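CurF (Lyngbya majuscula, PDB 5DP2) carries an NADP-binding enoyl reductase domain that forms the cyclopropane ring during biosynthesis of the polyketide curacin A. Local coordinates at residues Pro47-Glu52 with Ile334-Val339; Phe80-Val85 with Ile139-Phe144; Gly19-Leu24 with Ala324-Gln329. One frame throughout, in Å; residues are numbered along the deposited sequence.

Contact 1: Pro47-Glu52 with Ile334-Val339. With NAP (NADP nicotinamide-adenine-dinucleotide phosphate), chain B.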
loop_
_atom_site.group_PDB
_atom_site.type_symbol
_atom_site.label_atom_id
_atom_site.label_comp_id
_atom_site.label_asym_id
_atom_site.label_seq_id
_atom_site.Cartn_x
_atom_site.Cartn_y
_atom_site.Cartn_z
ATOM N N PRO A 47 5.077 7.565 4.210
ATOM C CA PRO A 47 4.062 7.964 3.252
ATOM C C PRO A 47 2.667 7.928 3.843
ATOM O O PRO A 47 2.417 7.272 4.863
ATOM C CB PRO A 47 4.194 6.914 2.169
ATOM C CG PRO A 47 4.537 5.669 2.954
ATOM C CD PRO A 47 5.440 6.128 4.070
ATOM N N VAL A 48 1.735 8.618 3.174
ATOM C CA VAL A 48 0.320 8.511 3.488
ATOM C C VAL A 48 -0.296 7.354 2.679
ATOM O O VAL A 48 -0.025 7.224 1.486
ATOM C CB VAL A 48 -0.429 9.816 3.110
ATOM C CG1 VAL A 48 -1.883 9.754 3.592
ATOM C CG2 VAL A 48 0.246 11.042 3.692
ATOM N N ASN A 49 -1.123 6.521 3.306
ATOM C CA ASN A 49 -1.847 5.476 2.601
ATOM C C ASN A 49 -3.332 5.828 2.544
ATOM O O ASN A 49 -3.857 6.499 3.435
ATOM C CB ASN A 49 -1.615 4.112 3.270
ATOM C CG ASN A 49 -0.247 3.523 2.855
ATOM O OD1 ASN A 49 -0.124 2.784 1.859
ATOM N ND2 ASN A 49 0.781 3.907 3.526
ATOM N N PHE A 50 -4.040 5.370 1.523
ATOM C CA PHE A 50 -5.430 5.742 1.355
ATOM C C PHE A 50 -6.281 5.297 2.557
ATOM O O PHE A 50 -7.185 6.040 2.976
ATOM C CB PHE A 50 -5.987 5.166 0.053
ATOM C CG PHE A 50 -7.307 5.732 -0.339
ATOM C CD1 PHE A 50 -7.401 7.069 -0.768
ATOM C CD2 PHE A 50 -8.442 4.961 -0.273
ATOM C CE1 PHE A 50 -8.631 7.604 -1.141
ATOM C CE2 PHE A 50 -9.672 5.477 -0.676
ATOM C CZ PHE A 50 -9.762 6.800 -1.100
ATOM N N ARG A 51 -6.019 4.111 3.129
ATOM C CA ARG A 51 -6.728 3.664 4.351
ATOM C C ARG A 51 -6.722 4.728 5.417
ATOM O O ARG A 51 -7.694 4.886 6.161
ATOM C CB ARG A 51 -6.052 2.367 4.943
ATOM C CG ARG A 51 -6.600 1.901 6.316
ATOM C CD ARG A 51 -8.009 1.364 6.279
ATOM N NE ARG A 51 -8.058 0.057 5.659
ATOM C CZ ARG A 51 -7.830 -1.139 6.244
ATOM N NH1 ARG A 51 -7.521 -1.238 7.547
ATOM N NH2 ARG A 51 -7.912 -2.223 5.500
ATOM N N GLU A 52 -5.597 5.410 5.562
ATOM C CA GLU A 52 -5.447 6.404 6.633
ATOM C C GLU A 52 -6.294 7.642 6.391
ATOM O O GLU A 52 -6.775 8.238 7.351
ATOM C CB GLU A 52 -3.979 6.743 6.799
ATOM C CG GLU A 52 -3.194 5.516 7.283
ATOM C CD GLU A 52 -1.712 5.626 7.240
ATOM O OE1 GLU A 52 -1.160 6.158 6.250
ATOM O OE2 GLU A 52 -1.080 5.108 8.195
ATOM N N ILE A 334 0.306 10.873 -8.772
ATOM C CA ILE A 334 0.710 9.629 -9.417
ATOM C C ILE A 334 1.700 8.963 -8.454
ATOM O O ILE A 334 2.712 9.591 -8.093
ATOM C CB ILE A 334 1.420 9.859 -10.765
ATOM C CG1 ILE A 334 0.572 10.696 -11.721
ATOM C CG2 ILE A 334 1.877 8.528 -11.360
ATOM C CD1 ILE A 334 -0.592 9.949 -12.286
ATOM N N GLY A 335 1.437 7.732 -8.040
ATOM C CA GLY A 335 2.393 7.038 -7.159
ATOM C C GLY A 335 2.122 7.298 -5.690
ATOM O O GLY A 335 1.007 7.024 -5.201
ATOM N N LYS A 336 3.136 7.796 -4.984
ATOM C CA LYS A 336 3.131 7.877 -3.533
ATOM C C LYS A 336 3.254 9.340 -3.046
ATOM O O LYS A 336 3.979 10.141 -3.648
ATOM C CB LYS A 336 4.286 7.023 -2.947
ATOM C CG LYS A 336 4.031 6.435 -1.543
ATOM C CD LYS A 336 3.131 5.208 -1.580
ATOM C CE LYS A 336 2.819 4.664 -0.176
ATOM N NZ LYS A 336 1.999 3.413 -0.207
ATOM N N ILE A 337 2.617 9.624 -1.906
ATOM C CA ILE A 337 2.821 10.884 -1.216
ATOM C C ILE A 337 3.651 10.583 0.022
ATOM O O ILE A 337 3.267 9.745 0.844
ATOM C CB ILE A 337 1.472 11.510 -0.914
ATOM C CG1 ILE A 337 0.724 11.751 -2.238
ATOM C CG2 ILE A 337 1.666 12.793 -0.115
ATOM C CD1 ILE A 337 -0.767 11.810 -2.054
ATOM N N VAL A 338 4.828 11.213 0.079
ATOM C CA VAL A 338 5.821 10.910 1.124
ATOM C C VAL A 338 6.036 12.133 1.991
ATOM O O VAL A 338 6.293 13.214 1.494
ATOM C CB VAL A 338 7.164 10.455 0.495
ATOM C CG1 VAL A 338 8.206 10.182 1.563
ATOM C CG2 VAL A 338 6.965 9.213 -0.383
ATOM N N VAL A 339 5.966 11.928 3.324
ATOM C CA VAL A 339 6.188 13.005 4.287
ATOM C C VAL A 339 7.583 12.822 4.905
ATOM O O VAL A 339 7.939 11.736 5.372
ATOM C CB VAL A 339 5.086 12.990 5.369
ATOM C CG1 VAL A 339 5.345 14.034 6.447
ATOM C CG2 VAL A 339 3.728 13.209 4.707
HETATM P PA NAP B . -4.079 5.141 -4.147
HETATM O O1A NAP B . -2.819 5.919 -4.314
HETATM O O2A NAP B . -4.384 4.039 -5.095
HETATM O O5B NAP B . -5.275 6.199 -4.104
HETATM C C5B NAP B . -6.637 5.789 -4.287
HETATM C C4B NAP B . -6.970 5.483 -5.732
HETATM O O4B NAP B . -8.360 5.277 -5.829
HETATM C C3B NAP B . -6.594 6.570 -6.695
HETATM O O3B NAP B . -5.594 6.056 -7.577
HETATM C C2B NAP B . -7.893 6.920 -7.446
HETATM O O2B NAP B . -7.843 6.998 -8.842
HETATM C C1B NAP B . -8.797 5.747 -7.121
HETATM N N9A NAP B . -10.203 6.092 -6.959
HETATM C C8A NAP B . -10.817 6.547 -5.812
HETATM N N7A NAP B . -12.136 6.757 -6.031
HETATM C C5A NAP B . -12.364 6.425 -7.309
HETATM C C6A NAP B . -13.515 6.408 -8.153
HETATM N N6A NAP B . -14.712 6.791 -7.667
HETATM N N1A NAP B . -13.373 6.002 -9.409
HETATM C C2A NAP B . -12.169 5.629 -9.857
HETATM N N3A NAP B . -11.026 5.599 -9.166
HETATM C C4A NAP B . -11.128 6.012 -7.913
HETATM O O3 NAP B . -4.153 4.547 -2.653
HETATM P PN NAP B . -3.410 3.277 -2.022
HETATM O O1N NAP B . -3.019 3.640 -0.643
HETATM O O2N NAP B . -2.359 2.759 -2.960
HETATM O O5D NAP B . -4.595 2.260 -1.914
HETATM C C5D NAP B . -5.189 1.748 -3.129
HETATM C C4D NAP B . -6.556 1.095 -2.805
HETATM O O4D NAP B . -6.308 -0.192 -2.302
HETATM C C3D NAP B . -7.367 1.810 -1.716
HETATM O O3D NAP B . -8.756 1.554 -1.964
HETATM C C2D NAP B . -6.886 1.152 -0.448
HETATM O O2D NAP B . -7.878 1.249 0.578
HETATM C C1D NAP B . -6.647 -0.262 -0.907
HETATM N N1N NAP B . -5.557 -1.067 -0.313
HETATM C C2N NAP B . -5.834 -2.283 0.209
HETATM C C3N NAP B . -4.851 -3.095 0.767
HETATM C C7N NAP B . -5.212 -4.428 1.326
HETATM O O7N NAP B . -4.339 -4.970 1.970
HETATM N N7N NAP B . -6.448 -4.939 1.078
HETATM C C4N NAP B . -3.529 -2.638 0.789
HETATM C C5N NAP B . -3.268 -1.387 0.245
HETATM C C6N NAP B . -4.292 -0.609 -0.308
HETATM P P2B NAP B . -7.211 8.220 -9.656
HETATM O O1X NAP B . -5.709 8.175 -9.408
HETATM O O2X NAP B . -7.590 7.898 -11.074
HETATM O O3X NAP B . -7.839 9.481 -9.116
HETATM O O HOH W 1 0.732 7.859 -0.973
#

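Contact 2: Phe80-Val85 with Ile139-Phe144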
loop_
_atom_site.group_PDB
_atom_site.type_symbol
_atom_site.label_atom_id
_atom_site.label_comp_id
_atom_site.label_asym_id
_atom_site.label_seq_id
_atom_site.Cartn_x
_atom_site.Cartn_y
_atom_site.Cartn_z
ATOM N N PHE A 80 -0.925 6.608 13.102
ATOM C CA PHE A 80 -0.823 6.527 11.651
ATOM C C PHE A 80 0.591 6.150 11.264
ATOM O O PHE A 80 1.540 6.404 12.005
ATOM C CB PHE A 80 -1.192 7.885 11.022
ATOM C CG PHE A 80 -2.543 8.380 11.440
ATOM C CD1 PHE A 80 -3.680 7.989 10.768
ATOM C CD2 PHE A 80 -2.694 9.191 12.564
ATOM C CE1 PHE A 80 -4.932 8.372 11.197
ATOM C CE2 PHE A 80 -3.947 9.588 12.994
ATOM C CZ PHE A 80 -5.064 9.198 12.302
ATOM N N GLY A 81 0.706 5.590 10.064
ATOM C CA GLY A 81 1.997 5.229 9.492
ATOM C C GLY A 81 2.129 3.718 9.464
ATOM O O GLY A 81 2.682 3.107 10.407
ATOM N N VAL A 82 1.624 3.107 8.400
ATOM C CA VAL A 82 1.588 1.673 8.256
ATOM C C VAL A 82 2.853 1.127 7.572
ATOM O O VAL A 82 2.971 -0.074 7.322
ATOM C CB VAL A 82 0.279 1.208 7.573
ATOM C CG1 VAL A 82 -0.933 1.541 8.434
ATOM C CG2 VAL A 82 0.131 1.794 6.168
ATOM N N GLU A 83 3.806 2.021 7.318
ATOM C CA GLU A 83 5.078 1.717 6.696
ATOM C C GLU A 83 5.932 2.972 6.857
ATOM O O GLU A 83 5.409 4.073 7.066
ATOM C CB GLU A 83 4.897 1.401 5.192
ATOM C CG GLU A 83 4.208 2.536 4.426
ATOM C CD GLU A 83 4.042 2.304 2.928
ATOM O OE1 GLU A 83 4.977 1.700 2.328
ATOM O OE2 GLU A 83 3.003 2.738 2.380
ATOM N N GLY A 84 7.239 2.824 6.736
ATOM C CA GLY A 84 8.118 3.965 6.653
ATOM C C GLY A 84 9.562 3.556 6.656
ATOM O O GLY A 84 9.866 2.348 6.566
ATOM N N VAL A 85 10.450 4.547 6.729
ATOM C CA VAL A 85 11.891 4.284 6.688
ATOM C C VAL A 85 12.599 5.193 7.662
ATOM O O VAL A 85 12.141 6.311 7.944
ATOM C CB VAL A 85 12.496 4.488 5.267
ATOM C CG1 VAL A 85 11.889 3.532 4.257
ATOM C CG2 VAL A 85 12.344 5.922 4.809
ATOM N N ILE A 139 8.115 1.905 -1.073
ATOM C CA ILE A 139 8.122 0.475 -1.403
ATOM C C ILE A 139 7.100 -0.388 -0.664
ATOM O O ILE A 139 6.359 -1.134 -1.293
ATOM C CB ILE A 139 9.550 -0.121 -1.188
ATOM C CG1 ILE A 139 10.537 0.509 -2.165
ATOM C CG2 ILE A 139 9.511 -1.640 -1.310
ATOM C CD1 ILE A 139 11.976 0.109 -1.937
ATOM N N PHE A 140 7.117 -0.364 0.682
ATOM C CA PHE A 140 6.576 -1.491 1.452
ATOM C C PHE A 140 5.110 -1.826 1.170
ATOM O O PHE A 140 4.798 -2.914 0.678
ATOM C CB PHE A 140 6.804 -1.252 2.964
ATOM C CG PHE A 140 6.336 -2.379 3.832
ATOM C CD1 PHE A 140 7.137 -3.506 4.045
ATOM C CD2 PHE A 140 5.082 -2.353 4.427
ATOM C CE1 PHE A 140 6.682 -4.556 4.820
ATOM C CE2 PHE A 140 4.626 -3.402 5.212
ATOM C CZ PHE A 140 5.430 -4.512 5.393
ATOM N N MET A 141 4.175 -0.946 1.527
ATOM C CA MET A 141 2.803 -1.385 1.456
ATOM C C MET A 141 2.373 -1.633 0.005
ATOM O O MET A 141 1.693 -2.627 -0.293
ATOM C CB MET A 141 1.888 -0.401 2.171
ATOM C CG MET A 141 0.476 -0.883 2.324
ATOM S SD MET A 141 0.213 -2.390 3.261
ATOM C CE MET A 141 0.331 -1.757 4.930
ATOM N N SER A 142 2.742 -0.746 -0.904
ATOM C CA SER A 142 2.259 -0.869 -2.285
ATOM C C SER A 142 2.827 -2.119 -2.980
ATOM O O SER A 142 2.084 -2.873 -3.610
ATOM C CB SER A 142 2.550 0.394 -3.071
ATOM O OG SER A 142 1.915 1.528 -2.511
ATOM N N PHE A 143 4.149 -2.314 -2.901
ATOM C CA PHE A 143 4.737 -3.491 -3.534
ATOM C C PHE A 143 4.413 -4.775 -2.819
ATOM O O PHE A 143 4.273 -5.814 -3.482
ATOM C CB PHE A 143 6.253 -3.353 -3.739
ATOM C CG PHE A 143 6.638 -2.467 -4.899
ATOM C CD1 PHE A 143 6.766 -3.006 -6.173
ATOM C CD2 PHE A 143 6.846 -1.116 -4.721
ATOM C CE1 PHE A 143 7.146 -2.209 -7.244
ATOM C CE2 PHE A 143 7.253 -0.318 -5.792
ATOM C CZ PHE A 143 7.402 -0.874 -7.052
ATOM N N PHE A 144 4.360 -4.793 -1.479
ATOM C CA PHE A 144 4.062 -6.051 -0.808
ATOM C C PHE A 144 2.635 -6.492 -1.148
ATOM O O PHE A 144 2.377 -7.679 -1.375
ATOM C CB PHE A 144 4.314 -5.985 0.706
ATOM C CG PHE A 144 5.773 -6.063 1.107
ATOM C CD1 PHE A 144 6.760 -5.260 0.546
ATOM C CD2 PHE A 144 6.167 -6.952 2.113
ATOM C CE1 PHE A 144 8.080 -5.334 0.950
ATOM C CE2 PHE A 144 7.492 -7.030 2.523
ATOM C CZ PHE A 144 8.441 -6.222 1.948
HETATM O O HOH W 2 4.302 1.641 -0.433
#

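Contact 3: Gly19-Leu24 with Ala324-Gln329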
loop_
_atom_site.group_PDB
_atom_site.type_symbol
_atom_site.label_atom_id
_atom_site.label_comp_id
_atom_site.label_asym_id
_atom_site.label_seq_id
_atom_site.Cartn_x
_atom_site.Cartn_y
_atom_site.Cartn_z
ATOM N N GLY A 19 -13.487 12.780 11.350
ATOM C CA GLY A 19 -14.320 13.502 10.394
ATOM C C GLY A 19 -13.651 14.546 9.537
ATOM O O GLY A 19 -14.181 14.875 8.460
ATOM N N LEU A 20 -12.534 15.114 9.991
ATOM C CA LEU A 20 -11.863 16.201 9.254
ATOM C C LEU A 20 -10.350 16.013 9.215
ATOM O O LEU A 20 -9.718 15.799 10.263
ATOM C CB LEU A 20 -12.136 17.567 9.832
ATOM C CG LEU A 20 -13.573 18.101 9.763
ATOM C CD1 LEU A 20 -13.619 19.473 10.379
ATOM C CD2 LEU A 20 -14.153 18.151 8.351
ATOM N N LEU A 21 -9.757 16.147 8.032
ATOM C CA LEU A 21 -8.305 16.082 7.911
ATOM C C LEU A 21 -7.621 17.196 8.701
ATOM O O LEU A 21 -6.512 16.995 9.219
ATOM C CB LEU A 21 -7.859 16.125 6.437
ATOM C CG LEU A 21 -8.345 14.956 5.570
ATOM C CD1 LEU A 21 -7.784 15.081 4.171
ATOM C CD2 LEU A 21 -7.998 13.616 6.180
ATOM N N LYS A 22 -8.261 18.369 8.802
ATOM C CA LYS A 22 -7.591 19.492 9.450
ATOM C C LYS A 22 -7.344 19.242 10.924
ATOM O O LYS A 22 -6.582 19.973 11.557
ATOM C CB LYS A 22 -8.334 20.809 9.240
ATOM C CG LYS A 22 -9.638 20.916 10.007
ATOM C CD LYS A 22 -10.494 22.107 9.585
ATOM C CE LYS A 22 -10.132 23.372 10.331
ATOM N NZ LYS A 22 -11.018 24.496 9.903
ATOM N N ASN A 23 -7.997 18.248 11.512
ATOM C CA ASN A 23 -7.748 17.955 12.919
ATOM C C ASN A 23 -6.528 17.059 13.189
ATOM O O ASN A 23 -6.189 16.814 14.361
ATOM C CB ASN A 23 -8.974 17.340 13.579
ATOM C CG ASN A 23 -10.149 18.293 13.691
ATOM O OD1 ASN A 23 -9.995 19.486 13.977
ATOM N ND2 ASN A 23 -11.339 17.746 13.537
ATOM N N LEU A 24 -5.829 16.617 12.144
ATOM C CA LEU A 24 -4.534 15.945 12.342
ATOM C C LEU A 24 -3.586 16.922 13.052
ATOM O O LEU A 24 -3.450 18.063 12.632
ATOM C CB LEU A 24 -3.957 15.552 10.989
ATOM C CG LEU A 24 -4.597 14.317 10.353
ATOM C CD1 LEU A 24 -4.329 14.276 8.859
ATOM C CD2 LEU A 24 -4.099 13.050 11.039
ATOM N N ALA A 324 -0.618 16.983 2.818
ATOM C CA ALA A 324 -0.216 15.701 2.244
ATOM C C ALA A 324 -1.416 14.736 2.190
ATOM O O ALA A 324 -1.673 14.079 1.189
ATOM C CB ALA A 324 0.906 15.106 3.069
ATOM N N PHE A 325 -2.165 14.646 3.314
ATOM C CA PHE A 325 -3.352 13.817 3.342
ATOM C C PHE A 325 -4.386 14.312 2.334
ATOM O O PHE A 325 -5.028 13.513 1.648
ATOM C CB PHE A 325 -3.988 13.752 4.750
ATOM C CG PHE A 325 -3.413 12.695 5.689
ATOM C CD1 PHE A 325 -2.112 12.745 6.145
ATOM C CD2 PHE A 325 -4.217 11.673 6.162
ATOM C CE1 PHE A 325 -1.622 11.775 7.022
ATOM C CE2 PHE A 325 -3.748 10.707 7.048
ATOM C CZ PHE A 325 -2.437 10.771 7.495
ATOM N N ARG A 326 -4.549 15.637 2.229
ATOM C CA ARG A 326 -5.520 16.198 1.278
ATOM C C ARG A 326 -5.134 15.924 -0.161
ATOM O O ARG A 326 -6.009 15.731 -1.016
ATOM C CB ARG A 326 -5.664 17.705 1.498
ATOM C CG ARG A 326 -6.547 18.085 2.647
ATOM C CD ARG A 326 -6.622 19.586 2.803
ATOM N NE ARG A 326 -7.576 19.871 3.855
ATOM C CZ ARG A 326 -7.545 20.936 4.646
ATOM N NH1 ARG A 326 -6.612 21.867 4.474
ATOM N NH2 ARG A 326 -8.471 21.100 5.595
ATOM N N HIS A 327 -3.829 15.895 -0.440
ATOM C CA HIS A 327 -3.337 15.632 -1.797
ATOM C C HIS A 327 -3.819 14.253 -2.236
ATOM O O HIS A 327 -4.217 14.036 -3.378
ATOM C CB HIS A 327 -1.817 15.766 -1.812
ATOM C CG HIS A 327 -1.203 15.825 -3.174
ATOM N ND1 HIS A 327 -1.065 16.984 -3.903
ATOM C CD2 HIS A 327 -0.606 14.850 -3.902
ATOM C CE1 HIS A 327 -0.422 16.711 -5.030
ATOM N NE2 HIS A 327 -0.150 15.419 -5.058
ATOM N N LEU A 328 -3.770 13.285 -1.306
ATOM C CA LEU A 328 -4.256 11.928 -1.580
ATOM C C LEU A 328 -5.784 11.877 -1.613
ATOM O O LEU A 328 -6.363 11.279 -2.525
ATOM C CB LEU A 328 -3.671 10.943 -0.539
ATOM C CG LEU A 328 -3.973 9.484 -0.822
ATOM C CD1 LEU A 328 -3.617 9.035 -2.232
ATOM C CD2 LEU A 328 -3.285 8.634 0.221
ATOM N N GLN A 329 -6.446 12.550 -0.672
ATOM C CA GLN A 329 -7.912 12.582 -0.671
ATOM C C GLN A 329 -8.482 13.103 -1.991
ATOM O O GLN A 329 -9.438 12.533 -2.513
ATOM C CB GLN A 329 -8.397 13.477 0.454
ATOM C CG GLN A 329 -9.906 13.595 0.539
ATOM C CD GLN A 329 -10.383 14.733 1.432
ATOM O OE1 GLN A 329 -9.649 15.703 1.683
ATOM N NE2 GLN A 329 -11.617 14.632 1.898
HETATM O O HOH W 3 -10.524 19.065 6.542
#

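Contact 1: Pro47-Glu52 with Ile334-Val339
The two backbones draw together at Pro47 and Val338, whose CA atoms are 4.0 Å apart in a non-hydrogen-bonded antiparallel pair, and the tight packing lies around them. The pyrrolidine ring lies against the aliphatic chain of Lys336: in one of two modelled lysine conformers, Pro47 CB is 3.5 Å from Lys336 CE. A proline suits this position, since at a non-hydrogen-bonded pair no N-H is needed toward strand 336-340. One residue on, Val48 N donates to Ile337 O at 3.0 Å. Beyond that bond the strands part. The return bond is replaced by a water, which gives a proton to Val48 O and receives one from Ile337 N, so both buried backbone atoms are satisfied. On the face of Val48 the packing is looser as well, with Val48 CG2 at 4.2 Å from Val339 CG2, and Phe325 and Leu328 of helix 321-329 cover it. By this pairing the C-terminal strand 336-340 returns to the GroES-like catalytic domain, as in other medium-chain dehydrogenases/reductases. At the start of its strand, Lys336, bent at chi2 (78°), brings NZ to 3.0 Å from Asn49 OD1, a bond that the second conformer leaves doubtful. The ammonium stands above the amide plane, 43° out of it, and its stronger partner is Glu83. Asn49 N is held by Glu52 OE1 from the first turn of helix 50-57. That helix opens onto the cofactor: Phe50 N points almost straight (170°) at O1N of the NADP, 3.0 Å away, while the cofactor's C5B lies over one face of the Phe50 ring.

Contact 2: Phe80-Val85 with Ile139-Phe144
Val82 and Glu83 bring the start of strand 83-91 against the first turn of helix 140-153. The strand belongs to the GroES-like catalytic domain of this medium-chain reductase fold, where it runs antiparallel to strand 39-48; the helix packs against helices 170-181 and 290-305. Val82 comes first and is purely apolar here. Its CG2 faces the methyl CE of Met141 at 3.8 Å, a contact of one of two modelled methionine conformers and to that extent doubtful. The long, flexible methionine folds back at chi2 and chi3 to reach it, and its side chain also approaches the bound NADP. Glu83, the next residue, does most of the work. Its CG sits between the backbone N and the carbonyl carbon (chi1 57°), and from there the chain runs extended, which carries the carboxylate across to the backbone of the helix. On the way CB rests 3.8 Å from CD2 of Phe140, whose ring packs onward within its own helix: Phe140 CD1 lies 3.6 Å above the centre of the Phe144 ring. At the end of the chain Met141 N donates to Glu83 OE1 at 2.9 Å in a nearly linear bond (176°), although the N-H arrives from well above the carboxylate plane. Met141 CB presses on the other oxygen, 3.3 Å from Glu83 OE2, which is engaged chiefly by Asn49 and also by a salt bridge to Lys336. A carboxylate suits this buried place because these partners and the early N-H groups of the helix would probably help stabilise the anion. One water completes the grip, giving a proton to Glu83 OE1 at 2.8 Å and taking one from Ser142 N at 2.9 Å.

Contact 3: Gly19-Leu24 with Ala324-Gln329
Leu24 sets one methyl squarely on the ring of Phe325: CD1 is 3.7 Å from the ring centroid and only 13° off the normal, a clean CH-pi contact. The two side chains cross at about a right angle. With CG anti to the carbonyl carbon (chi1 -85°) the Phe325 ring is carried toward Leu24, and chi2 turns its face to the methyl. Leu21, from the 3-10 segment 21-23, reaches farther along the helix. Its extended chi2 (-177°) sends CD1 into the groove between successive turns, 3.6 Å from Arg326 CG and a tight 3.2 Å from Gln329 OE1; leucine is long enough to touch both turns with a single methyl. Arg326 stretches from CG to NE in the opposite sense to Leu21, so that NH2 comes to 3.7 Å from Lys22 CB. A water in the plane of the guanidinium accepts from NH2 and from Lys22 N. The lysine ammonium bends away, and the arginine charge is paired with Glu323 one turn earlier. Leu21 and Leu24 both also lean on Val56 of helix 50-57, while helix 321-329 turns its other side, through Ala324 and Leu328, to Ile337 of strand 336-340.

In the fold
Contacts 1 and 2 have centres about 9 Å apart and are joined by polar links: Asn49 ND2 lies 2.8 Å from Glu83 OE2 and Glu52 OE2 2.6 Å from Gly81 N, both probable hydrogen bonds. Contact 3 lies about 11 Å from contact 1, centre to centre, and reaches it through Leu328, whose CD2 packs 3.6 Å from Phe50 N. Between its centre and that of contact 2, which it barely touches, the distance is about 18 Å. All three border the NADP pocket to different degrees: Asn49 and Phe50 line it in contact 1, the Met141 side chain of contact 2 comes within about 4 Å of the cofactor, and Leu328 of helix 321-329 touches it.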